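Local coordinates for protein tRNA (cytidine-2'-O-)-methyltransferase TrmJ (Sulfolobus acidocaldarius, PDB 4CNG) that methylates the 2'-hydroxyl of cytidine 32 in tRNA as a homodimer, using S-adenosyl-L-methionine as methyl donor and releasing S-adenosyl-L-homocysteine, at residues A[51-56]-A[76-81]; A[25-30]-A[128-133]; A[89-94]-A[123-128]. The protein carries 1 engineered substitution. All blocks are in the same frame, centred on the assembly; numbering follows the deposited sequence. Where two conformers were deposited one is given.

Contact 1: A[51-56]-A[76-81]; sequences FYVVNP and KMMKIT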
loop_
_atom_site.group_PDB
_atom_site.type_symbol
_atom_site.label_atom_id
_atom_site.label_comp_id
_atom_site.label_asym_id
_atom_site.label_seq_id
_atom_site.Cartn_x
_atom_site.Cartn_y
_atom_site.Cartn_z
ATOM N N PHE A 51 3.859 13.877 -10.999
ATOM C CA PHE A 51 4.657 13.157 -10.029
ATOM C C PHE A 51 5.929 13.965 -9.793
ATOM O O PHE A 51 6.784 14.034 -10.668
ATOM C CB PHE A 51 4.958 11.740 -10.580
ATOM C CG PHE A 51 5.876 10.897 -9.740
ATOM C CD1 PHE A 51 5.888 10.942 -8.373
ATOM C CD2 PHE A 51 6.669 9.971 -10.371
ATOM C CE1 PHE A 51 6.695 10.097 -7.647
ATOM C CE2 PHE A 51 7.492 9.112 -9.657
ATOM C CZ PHE A 51 7.528 9.203 -8.283
ATOM N N TYR A 52 6.022 14.521 -8.584
ATOM C CA TYR A 52 7.156 15.341 -8.158
ATOM C C TYR A 52 7.861 14.691 -6.994
ATOM O O TYR A 52 7.222 14.204 -6.061
ATOM C CB TYR A 52 6.674 16.753 -7.715
ATOM C CG TYR A 52 6.410 17.711 -8.812
ATOM C CD1 TYR A 52 5.392 17.536 -9.705
ATOM C CD2 TYR A 52 7.137 18.877 -8.897
ATOM C CE1 TYR A 52 5.127 18.437 -10.705
ATOM C CE2 TYR A 52 6.892 19.811 -9.889
ATOM C CZ TYR A 52 5.839 19.608 -10.764
ATOM O OH TYR A 52 5.577 20.521 -11.762
ATOM N N VAL A 53 9.183 14.776 -7.005
ATOM C CA VAL A 53 9.995 14.284 -5.932
ATOM C C VAL A 53 10.948 15.411 -5.532
ATOM O O VAL A 53 11.640 15.969 -6.375
ATOM C CB VAL A 53 10.735 13.013 -6.360
ATOM C CG1 VAL A 53 11.621 12.525 -5.249
ATOM C CG2 VAL A 53 9.734 11.911 -6.662
ATOM N N VAL A 54 10.920 15.763 -4.259
ATOM C CA VAL A 54 11.724 16.843 -3.719
ATOM C C VAL A 54 13.038 16.254 -3.201
ATOM O O VAL A 54 13.050 15.407 -2.314
ATOM C CB VAL A 54 10.976 17.528 -2.586
ATOM C CG1 VAL A 54 11.828 18.654 -2.032
ATOM C CG2 VAL A 54 9.627 18.067 -3.019
ATOM N N ASN A 55 14.167 16.729 -3.744
ATOM C CA ASN A 55 15.504 16.415 -3.242
ATOM C C ASN A 55 15.646 14.915 -2.869
ATOM O O ASN A 55 15.910 14.572 -1.733
ATOM C CB ASN A 55 15.834 17.297 -2.035
ATOM C CG ASN A 55 17.255 17.138 -1.569
ATOM O OD1 ASN A 55 18.141 16.825 -2.376
ATOM N ND2 ASN A 55 17.482 17.286 -0.269
ATOM N N PRO A 56 15.476 14.008 -3.838
ATOM C CA PRO A 56 15.535 12.584 -3.535
ATOM C C PRO A 56 16.913 12.193 -3.007
ATOM O O PRO A 56 17.928 12.610 -3.543
ATOM C CB PRO A 56 15.230 11.933 -4.875
ATOM C CG PRO A 56 15.623 12.934 -5.904
ATOM C CD PRO A 56 15.257 14.248 -5.271
ATOM N N LYS A 76 11.154 9.743 -17.475
ATOM C CA LYS A 76 10.584 10.862 -18.213
ATOM C C LYS A 76 9.547 11.678 -17.445
ATOM O O LYS A 76 9.584 12.909 -17.475
ATOM C CB LYS A 76 9.983 10.374 -19.533
ATOM C CG LYS A 76 10.938 9.553 -20.384
ATOM C CD LYS A 76 12.018 10.426 -21.003
ATOM C CE LYS A 76 13.255 9.614 -21.348
ATOM N NZ LYS A 76 14.275 10.432 -22.059
ATOM N N MET A 77 8.612 11.010 -16.777
ATOM C CA MET A 77 7.485 11.734 -16.193
ATOM C C MET A 77 7.834 12.471 -14.888
ATOM O O MET A 77 7.398 13.604 -14.669
ATOM C CB MET A 77 6.342 10.770 -15.948
ATOM C CG MET A 77 5.137 11.409 -15.308
ATOM S SD MET A 77 3.939 10.232 -14.717
ATOM C CE MET A 77 2.757 11.331 -13.992
ATOM N N MET A 78 8.585 11.805 -14.030
ATOM C CA MET A 78 8.923 12.312 -12.719
ATOM C C MET A 78 9.658 13.624 -12.820
ATOM O O MET A 78 10.594 13.748 -13.597
ATOM C CB MET A 78 9.799 11.280 -12.006
ATOM C CG MET A 78 10.096 11.608 -10.562
ATOM S SD MET A 78 11.121 10.352 -9.807
ATOM C CE MET A 78 12.692 10.737 -10.582
ATOM N N LYS A 79 9.214 14.597 -12.047
ATOM C CA LYS A 79 9.890 15.891 -11.960
ATOM C C LYS A 79 10.608 15.976 -10.629
ATOM O O LYS A 79 10.039 15.703 -9.593
ATOM C CB LYS A 79 8.860 17.018 -12.077
ATOM C CG LYS A 79 8.214 17.136 -13.450
ATOM C CD LYS A 79 6.942 17.968 -13.433
ATOM C CE LYS A 79 6.238 17.946 -14.788
ATOM N NZ LYS A 79 4.776 18.231 -14.695
ATOM N N ILE A 80 11.882 16.339 -10.654
ATOM C CA ILE A 80 12.659 16.569 -9.467
ATOM C C ILE A 80 12.702 18.073 -9.191
ATOM O O ILE A 80 12.891 18.871 -10.108
ATOM C CB ILE A 80 14.073 16.019 -9.643
ATOM C CG1 ILE A 80 13.972 14.503 -9.810
ATOM C CG2 ILE A 80 14.962 16.375 -8.450
ATOM C CD1 ILE A 80 15.301 13.844 -10.138
ATOM N N THR A 81 12.528 18.466 -7.933
ATOM C CA THR A 81 12.783 19.844 -7.485
ATOM C C THR A 81 13.680 19.810 -6.288
ATOM O O THR A 81 13.684 18.847 -5.556
ATOM C CB THR A 81 11.486 20.598 -7.080
ATOM O OG1 THR A 81 10.871 19.995 -5.921
ATOM C CG2 THR A 81 10.515 20.664 -8.217
HETATM O O HOH W 1 4.985 14.623 -13.561
#
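Strands 51-54 and 79-81 run parallel with their axes 4.7 Å apart, and four backbone bonds lace them together: Lys79 N to Phe51 O, Val53 N to Lys79 O, Thr81 N to Val53 O and, just past the strand, Asn55 N to Thr81 O. At the start of the pairing a water takes the N-H of Phe51 and donates to Met77 O, bridging the splayed ends where helix 71-77 gives way to the strand. On one face of the sheet Tyr52 and Lys79 are paired. CB of Lys79 sits 3.9 Å above the ring centre of Tyr52, only 4° off the normal, and the extended aliphatic chain then runs over the ring until CD lies 3.3 Å from Tyr52 CZ. Arg24 makes a cation-pi contact with the same ring, while the methyl CG2 of Thr81, in the conformer given, approaches the ring edge, 3.9 Å from Tyr52 CD2. On the other face Met78 crosses Phe51. With CG swung away from its own backbone N (chi1 -173°), Met78 lays that carbon over the ring face, 4.1 Å from the centroid, and its sulfur follows obliquely in a Met-aromatic contact. In the conformer given for Val53, the sulfur also meets Val53 CG2 at 3.8 Å. Helix 33-45 packs against Phe51 and Val53 on this side. Strand 79-81 is an outermost strand of the parallel sheet, and the chemistry suits that place: sulfur and hydrocarbon pack under helix 33-45, whereas a lysine can shield an aromatic ring with its methylenes and probably leave its ammonium toward solvent.

Contact 2: A[25-30]-A[128-133]; sequences LVIVEP and FIFGRE. With SAH (S-adenosyl-L-homocysteine), chain C.
Glu29 and Arg132 lie side by side and point the same way, yet their flat groups stand almost perpendicular, 89° apart. OE1 of Glu29 lies at the edge of the guanidinium, in its plane, and receives NE at 2.8 Å; NE reaches this oxygen on its anti side, 32° out of the carboxylate plane. A weak second bond comes from NH2, and a water links that nitrogen to Glu29 OE2. Over one face of the guanidinium, offset toward its rim, sits Val28 CG1, 3.4 Å above the plane. Arg132 NH1 turns instead to Glu141 and to the carbonyl of Gly136. Within the parallel strands, Leu25 meets Phe130 at about a right angle, its CD1 3.5 Å from Phe130 CE1, while Ile27 CD1 reaches Phe130 CB. Val28 CG2 touches Ile129 CG2 on the opposite face. Gly131, with no side chain, brings its backbone N up to the ribose of S-adenosyl-L-homocysteine, donating to O2' at 3.1 Å and weakly to O3'. The strand packing thus carries straight into the residues, Phe130 to Glu133, that line the cofactor pocket, and the salt bridge ties their loop to the neighbouring strand end, probably steadying the backbone that meets the ribose.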
loop_
_atom_site.group_PDB
_atom_site.type_symbol
_atom_site.label_atom_id
_atom_site.label_comp_id
_atom_site.label_asym_id
_atom_site.label_seq_id
_atom_site.Cartn_x
_atom_site.Cartn_y
_atom_site.Cartn_z
ATOM N N LEU A 25 1.169 13.957 -7.171
ATOM C CA LEU A 25 1.792 13.253 -6.092
ATOM C C LEU A 25 3.146 13.901 -5.808
ATOM O O LEU A 25 3.932 14.048 -6.732
ATOM C CB LEU A 25 1.979 11.779 -6.466
ATOM C CG LEU A 25 2.600 10.893 -5.431
ATOM C CD1 LEU A 25 1.754 10.814 -4.190
ATOM C CD2 LEU A 25 2.837 9.527 -6.029
ATOM N N VAL A 26 3.370 14.276 -4.561
ATOM C CA VAL A 26 4.621 14.892 -4.114
ATOM C C VAL A 26 5.237 14.027 -3.029
ATOM O O VAL A 26 4.635 13.810 -1.998
ATOM C CB VAL A 26 4.386 16.342 -3.572
ATOM C CG1 VAL A 26 5.692 16.923 -3.059
ATOM C CG2 VAL A 26 3.724 17.212 -4.611
ATOM N N ILE A 27 6.460 13.561 -3.289
ATOM C CA ILE A 27 7.191 12.750 -2.345
ATOM C C ILE A 27 8.396 13.561 -1.865
ATOM O O ILE A 27 9.233 13.944 -2.663
ATOM C CB ILE A 27 7.646 11.410 -2.957
ATOM C CG1 ILE A 27 6.527 10.697 -3.705
ATOM C CG2 ILE A 27 8.256 10.517 -1.914
ATOM C CD1 ILE A 27 5.347 10.334 -2.835
ATOM N N VAL A 28 8.472 13.791 -0.572
ATOM C CA VAL A 28 9.494 14.678 0.001
ATOM C C VAL A 28 10.696 13.875 0.491
ATOM O O VAL A 28 10.612 13.081 1.422
ATOM C CB VAL A 28 8.921 15.521 1.125
ATOM C CG1 VAL A 28 9.977 16.472 1.710
ATOM C CG2 VAL A 28 7.725 16.308 0.650
ATOM N N GLU A 29 11.844 14.100 -0.161
ATOM C CA GLU A 29 13.130 13.529 0.225
ATOM C C GLU A 29 13.100 12.025 0.480
ATOM O O GLU A 29 13.575 11.556 1.513
ATOM C CB GLU A 29 13.731 14.316 1.393
ATOM C CG GLU A 29 14.059 15.757 0.997
ATOM C CD GLU A 29 14.808 16.569 2.050
ATOM O OE1 GLU A 29 14.747 16.228 3.240
ATOM O OE2 GLU A 29 15.441 17.580 1.674
ATOM N N PRO A 30 12.594 11.264 -0.480
ATOM C CA PRO A 30 12.586 9.801 -0.249
ATOM C C PRO A 30 13.979 9.274 -0.114
ATOM O O PRO A 30 14.893 9.632 -0.868
ATOM C CB PRO A 30 11.883 9.253 -1.467
ATOM C CG PRO A 30 12.156 10.302 -2.515
ATOM C CD PRO A 30 12.095 11.634 -1.788
ATOM N N PHE A 128 -1.020 15.752 -3.241
ATOM C CA PHE A 128 -0.960 14.826 -2.109
ATOM C C PHE A 128 0.498 14.657 -1.745
ATOM O O PHE A 128 1.277 14.198 -2.576
ATOM C CB PHE A 128 -1.605 13.474 -2.433
ATOM C CG PHE A 128 -3.104 13.485 -2.404
ATOM C CD1 PHE A 128 -3.854 13.980 -3.458
ATOM C CD2 PHE A 128 -3.780 13.166 -1.244
ATOM C CE1 PHE A 128 -5.247 14.026 -3.384
ATOM C CE2 PHE A 128 -5.159 13.158 -1.181
ATOM C CZ PHE A 128 -5.869 13.625 -2.242
ATOM N N ILE A 129 0.844 14.994 -0.504
ATOM C CA ILE A 129 2.222 15.186 -0.092
ATOM C C ILE A 129 2.546 14.141 0.975
ATOM O O ILE A 129 1.842 14.033 1.988
ATOM C CB ILE A 129 2.460 16.609 0.483
ATOM C CG1 ILE A 129 2.032 17.659 -0.502
ATOM C CG2 ILE A 129 3.860 16.777 0.964
ATOM C CD1 ILE A 129 1.559 18.951 0.128
ATOM N N PHE A 130 3.634 13.373 0.740
ATOM C CA PHE A 130 4.098 12.317 1.626
ATOM C C PHE A 130 5.511 12.622 2.052
ATOM O O PHE A 130 6.308 13.168 1.286
ATOM C CB PHE A 130 4.038 10.954 0.883
ATOM C CG PHE A 130 2.646 10.516 0.512
ATOM C CD1 PHE A 130 2.017 11.006 -0.588
ATOM C CD2 PHE A 130 1.980 9.601 1.299
ATOM C CE1 PHE A 130 0.717 10.639 -0.890
ATOM C CE2 PHE A 130 0.692 9.187 0.972
ATOM C CZ PHE A 130 0.061 9.712 -0.116
ATOM N N GLY A 131 5.801 12.262 3.282
ATOM C CA GLY A 131 7.077 12.554 3.899
ATOM C C GLY A 131 8.089 11.432 3.911
ATOM O O GLY A 131 7.976 10.402 3.251
ATOM N N ARG A 132 9.170 11.734 4.625
ATOM C CA ARG A 132 10.380 10.916 4.671
ATOM C C ARG A 132 10.167 9.668 5.501
ATOM O O ARG A 132 9.506 9.718 6.532
ATOM C CB ARG A 132 11.473 11.790 5.316
ATOM C CG ARG A 132 11.759 13.101 4.591
ATOM C CD ARG A 132 12.434 14.100 5.511
ATOM N NE ARG A 132 12.610 15.407 4.883
ATOM C CZ ARG A 132 11.720 16.383 4.888
ATOM N NH1 ARG A 132 10.522 16.227 5.406
ATOM N NH2 ARG A 132 12.011 17.533 4.324
ATOM N N GLU A 133 10.779 8.567 5.090
ATOM C CA GLU A 133 10.654 7.359 5.857
ATOM C C GLU A 133 11.143 7.589 7.284
ATOM O O GLU A 133 10.539 7.112 8.229
ATOM C CB GLU A 133 11.424 6.214 5.201
ATOM C CG GLU A 133 10.957 5.842 3.805
ATOM C CD GLU A 133 11.767 6.437 2.643
ATOM O OE1 GLU A 133 12.064 7.698 2.706
ATOM O OE2 GLU A 133 12.029 5.660 1.641
HETATM N N SAH C . 8.710 8.355 12.074
HETATM C CA SAH C . 8.101 9.080 10.928
HETATM C CB SAH C . 7.351 8.062 10.085
HETATM C CG SAH C . 7.118 8.521 8.635
HETATM S SD SAH C . 6.263 7.275 7.678
HETATM C C SAH C . 7.219 10.165 11.474
HETATM O O SAH C . 6.981 10.236 12.681
HETATM O OXT SAH C . 6.840 11.086 10.778
HETATM C "C5'" SAH C . 6.580 7.955 6.048
HETATM C "C4'" SAH C . 5.413 8.678 5.388
HETATM O "O4'" SAH C . 4.359 7.733 5.138
HETATM C "C3'" SAH C . 4.760 9.743 6.196
HETATM O "O3'" SAH C . 5.537 10.950 6.129
HETATM C "C2'" SAH C . 3.400 9.860 5.569
HETATM O "O2'" SAH C . 3.486 10.576 4.343
HETATM C "C1'" SAH C . 3.088 8.389 5.263
HETATM N N9 SAH C . 2.330 7.688 6.343
HETATM C C8 SAH C . 2.704 6.554 7.000
HETATM N N7 SAH C . 1.663 6.095 7.747
HETATM C C5 SAH C . 0.625 6.936 7.519
HETATM C C6 SAH C . -0.726 6.968 7.912
HETATM N N6 SAH C . -1.251 6.053 8.753
HETATM N N1 SAH C . -1.488 7.937 7.465
HETATM C C2 SAH C . -0.980 8.842 6.614
HETATM N N3 SAH C . 0.260 8.890 6.151
HETATM C C4 SAH C . 1.042 7.924 6.583
HETATM O O HOH W 2 9.854 10.422 1.127
HETATM O O HOH W 3 14.490 19.295 3.636
#

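Contact 3: A[89-94]-A[123-128]; sequences RDVDLK and DKKVAF
Asp92 meets the start of strand 125-130 with both its backbone and its carboxylate. Its CB is 3.3 Å from Lys125 O and 3.9 Å from Lys124 CB; CG lies near Lys125 N, and OD2 accepts the N-H of Lys125 at 2.8 Å. That bond is nearly straight, 170° at the hydrogen, and enters on the anti side of the carboxylate, 22° out of its plane. The same oxygen lies 3.4 Å from Lys124 CA. CG lies beside its own backbone N (chi1 -64°), a setting that lets the carboxylate take the Lys125 N-H while Asp92 N donates to Lys125 O. Asp92 and Lys125 are therefore joined in both directions, backbone N-H to carbonyl one way and backbone N-H to carboxylate the other. Lys125 O also receives a long, weak bond from Leu93 N, and the regular parallel pairing begins with Ala127 N to Leu93 O at 2.9 Å. Alongside, Val91 and Lys125 cross at about a right angle: Val91 CG1 lies 4.0 Å from Lys125 CG, while Lys125 CD comes close to Asp90 O. The lysine then bends, and its NZ forms a salt bridge with Glu50. Val91 CG2 rests 4.1 Å from Ala127 CB, where the small alanine accepts a branched neighbour close to the sheet. Leu93 CB packs against Val126 CG2 on the opposite face. Aspartate suits its position because its short arm brings an acceptor to a backbone N-H just where strand 93-97 is beginning. The carboxylate stands in for a main-chain carbonyl, and its charge probably strengthens that bond.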
loop_
_atom_site.group_PDB
_atom_site.type_symbol
_atom_site.label_atom_id
_atom_site.label_comp_id
_atom_site.label_asym_id
_atom_site.label_seq_id
_atom_site.Cartn_x
_atom_site.Cartn_y
_atom_site.Cartn_z
ATOM N N ARG A 89 3.512 24.419 -6.016
ATOM C CA ARG A 89 3.023 25.553 -6.799
ATOM C C ARG A 89 1.884 25.211 -7.741
ATOM O O ARG A 89 1.853 24.120 -8.313
ATOM C CB ARG A 89 4.162 26.102 -7.637
ATOM C CG ARG A 89 5.203 26.855 -6.838
ATOM C CD ARG A 89 6.302 27.366 -7.754
ATOM N NE ARG A 89 5.736 28.096 -8.884
ATOM C CZ ARG A 89 6.187 28.025 -10.132
ATOM N NH1 ARG A 89 7.223 27.248 -10.434
ATOM N NH2 ARG A 89 5.595 28.735 -11.085
ATOM N N ASP A 90 1.016 26.182 -7.981
ATOM C CA ASP A 90 0.038 26.101 -9.059
ATOM C C ASP A 90 -0.937 24.936 -8.873
ATOM O O ASP A 90 -1.316 24.298 -9.849
ATOM C CB ASP A 90 0.757 26.000 -10.414
ATOM C CG ASP A 90 1.783 27.113 -10.622
ATOM O OD1 ASP A 90 1.469 28.279 -10.292
ATOM O OD2 ASP A 90 2.894 26.829 -11.123
ATOM N N VAL A 91 -1.285 24.624 -7.618
ATOM C CA VAL A 91 -2.371 23.695 -7.302
ATOM C C VAL A 91 -3.452 24.404 -6.475
ATOM O O VAL A 91 -3.224 25.492 -5.928
ATOM C CB VAL A 91 -1.890 22.404 -6.549
ATOM C CG1 VAL A 91 -0.818 21.676 -7.337
ATOM C CG2 VAL A 91 -1.390 22.699 -5.138
ATOM N N ASP A 92 -4.653 23.841 -6.476
ATOM C CA ASP A 92 -5.765 24.424 -5.745
ATOM C C ASP A 92 -5.708 24.074 -4.248
ATOM O O ASP A 92 -6.166 24.846 -3.412
ATOM C CB ASP A 92 -7.087 23.925 -6.342
ATOM C CG ASP A 92 -7.288 24.382 -7.786
ATOM O OD1 ASP A 92 -7.054 25.578 -8.070
ATOM O OD2 ASP A 92 -7.677 23.546 -8.633
ATOM N N LEU A 93 -5.165 22.903 -3.915
ATOM C CA LEU A 93 -5.241 22.378 -2.563
ATOM C C LEU A 93 -4.025 21.511 -2.316
ATOM O O LEU A 93 -3.606 20.777 -3.215
ATOM C CB LEU A 93 -6.498 21.533 -2.428
ATOM C CG LEU A 93 -7.069 21.271 -1.044
ATOM C CD1 LEU A 93 -7.577 22.550 -0.379
ATOM C CD2 LEU A 93 -8.176 20.239 -1.182
ATOM N N LYS A 94 -3.494 21.604 -1.103
ATOM C CA LYS A 94 -2.348 20.823 -0.653
ATOM C C LYS A 94 -2.759 19.924 0.509
ATOM O O LYS A 94 -3.144 20.435 1.548
ATOM C CB LYS A 94 -1.214 21.765 -0.234
ATOM C CG LYS A 94 -0.666 22.636 -1.362
ATOM C CD LYS A 94 -0.180 24.007 -0.876
ATOM C CE LYS A 94 0.118 24.941 -2.028
ATOM N NZ LYS A 94 -0.157 26.336 -1.629
ATOM N N ASP A 123 -13.374 18.808 -8.675
ATOM C CA ASP A 123 -13.095 19.910 -9.598
ATOM C C ASP A 123 -11.858 20.710 -9.237
ATOM O O ASP A 123 -11.775 21.902 -9.548
ATOM C CB ASP A 123 -14.303 20.852 -9.684
ATOM C CG ASP A 123 -14.320 21.669 -10.972
ATOM O OD1 ASP A 123 -13.513 21.372 -11.883
ATOM O OD2 ASP A 123 -15.155 22.598 -11.081
ATOM N N LYS A 124 -10.841 20.043 -8.682
ATOM C CA LYS A 124 -9.632 20.752 -8.292
ATOM C C LYS A 124 -8.379 20.027 -8.714
ATOM O O LYS A 124 -8.377 18.813 -8.896
ATOM C CB LYS A 124 -9.581 20.944 -6.779
ATOM C CG LYS A 124 -10.634 21.890 -6.242
ATOM C CD LYS A 124 -10.505 22.017 -4.732
ATOM C CE LYS A 124 -11.812 22.468 -4.099
ATOM N NZ LYS A 124 -12.858 21.404 -4.080
ATOM N N LYS A 125 -7.309 20.798 -8.826
ATOM C CA LYS A 125 -5.953 20.275 -8.887
ATOM C C LYS A 125 -5.381 20.182 -7.471
ATOM O O LYS A 125 -5.270 21.191 -6.766
ATOM C CB LYS A 125 -5.077 21.180 -9.744
ATOM C CG LYS A 125 -3.685 20.621 -9.949
ATOM C CD LYS A 125 -2.868 21.433 -10.939
ATOM C CE LYS A 125 -2.541 20.596 -12.159
ATOM N NZ LYS A 125 -1.191 20.904 -12.688
ATOM N N VAL A 126 -5.037 18.971 -7.055
ATOM C CA VAL A 126 -4.662 18.728 -5.688
ATOM C C VAL A 126 -3.310 18.038 -5.612
ATOM O O VAL A 126 -3.081 17.033 -6.310
ATOM C CB VAL A 126 -5.721 17.857 -4.996
ATOM C CG1 VAL A 126 -5.379 17.678 -3.539
ATOM C CG2 VAL A 126 -7.094 18.488 -5.148
ATOM N N ALA A 127 -2.450 18.536 -4.721
ATOM C CA ALA A 127 -1.202 17.861 -4.386
ATOM C C ALA A 127 -1.402 17.025 -3.140
ATOM O O ALA A 127 -1.861 17.521 -2.122
ATOM C CB ALA A 127 -0.102 18.883 -4.158
ATOM N N PHE A 128 -1.020 15.752 -3.241
ATOM C CA PHE A 128 -0.960 14.826 -2.109
ATOM C C PHE A 128 0.498 14.657 -1.745
ATOM O O PHE A 128 1.277 14.198 -2.576
ATOM C CB PHE A 128 -1.605 13.474 -2.433
ATOM C CG PHE A 128 -3.104 13.485 -2.404
ATOM C CD1 PHE A 128 -3.854 13.980 -3.458
ATOM C CD2 PHE A 128 -3.780 13.166 -1.244
ATOM C CE1 PHE A 128 -5.247 14.026 -3.384
ATOM C CE2 PHE A 128 -5.159 13.158 -1.181
ATOM C CZ PHE A 128 -5.869 13.625 -2.242
#

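How the contacts relate
All three contacts belong to one parallel sheet, in which strands 79-81, 50-54, 22-28, 125-130 and 93-97 follow one another. Contact 1 joins contact 2 through neighbouring strands 50-54 and 22-28: Glu29 N lies 2.8 Å from Val54 O, and Asn55 ND2 bonds to Glu29 OE2. Contacts 2 and 3 share Phe128 on strand 125-130, with Ile129 CD1 packing 4.0 Å from Lys94 CB. Contacts 1 and 3, with centres about 16 Å apart, do not touch. Contact 2 alone reaches the cofactor directly; the side chains of Val54 and Ala127 each stay about 12 Å from S-adenosyl-L-homocysteine. Thr97, farther along the strand of contact 3, hydrogen-bonds both the cofactor and Ile129 O.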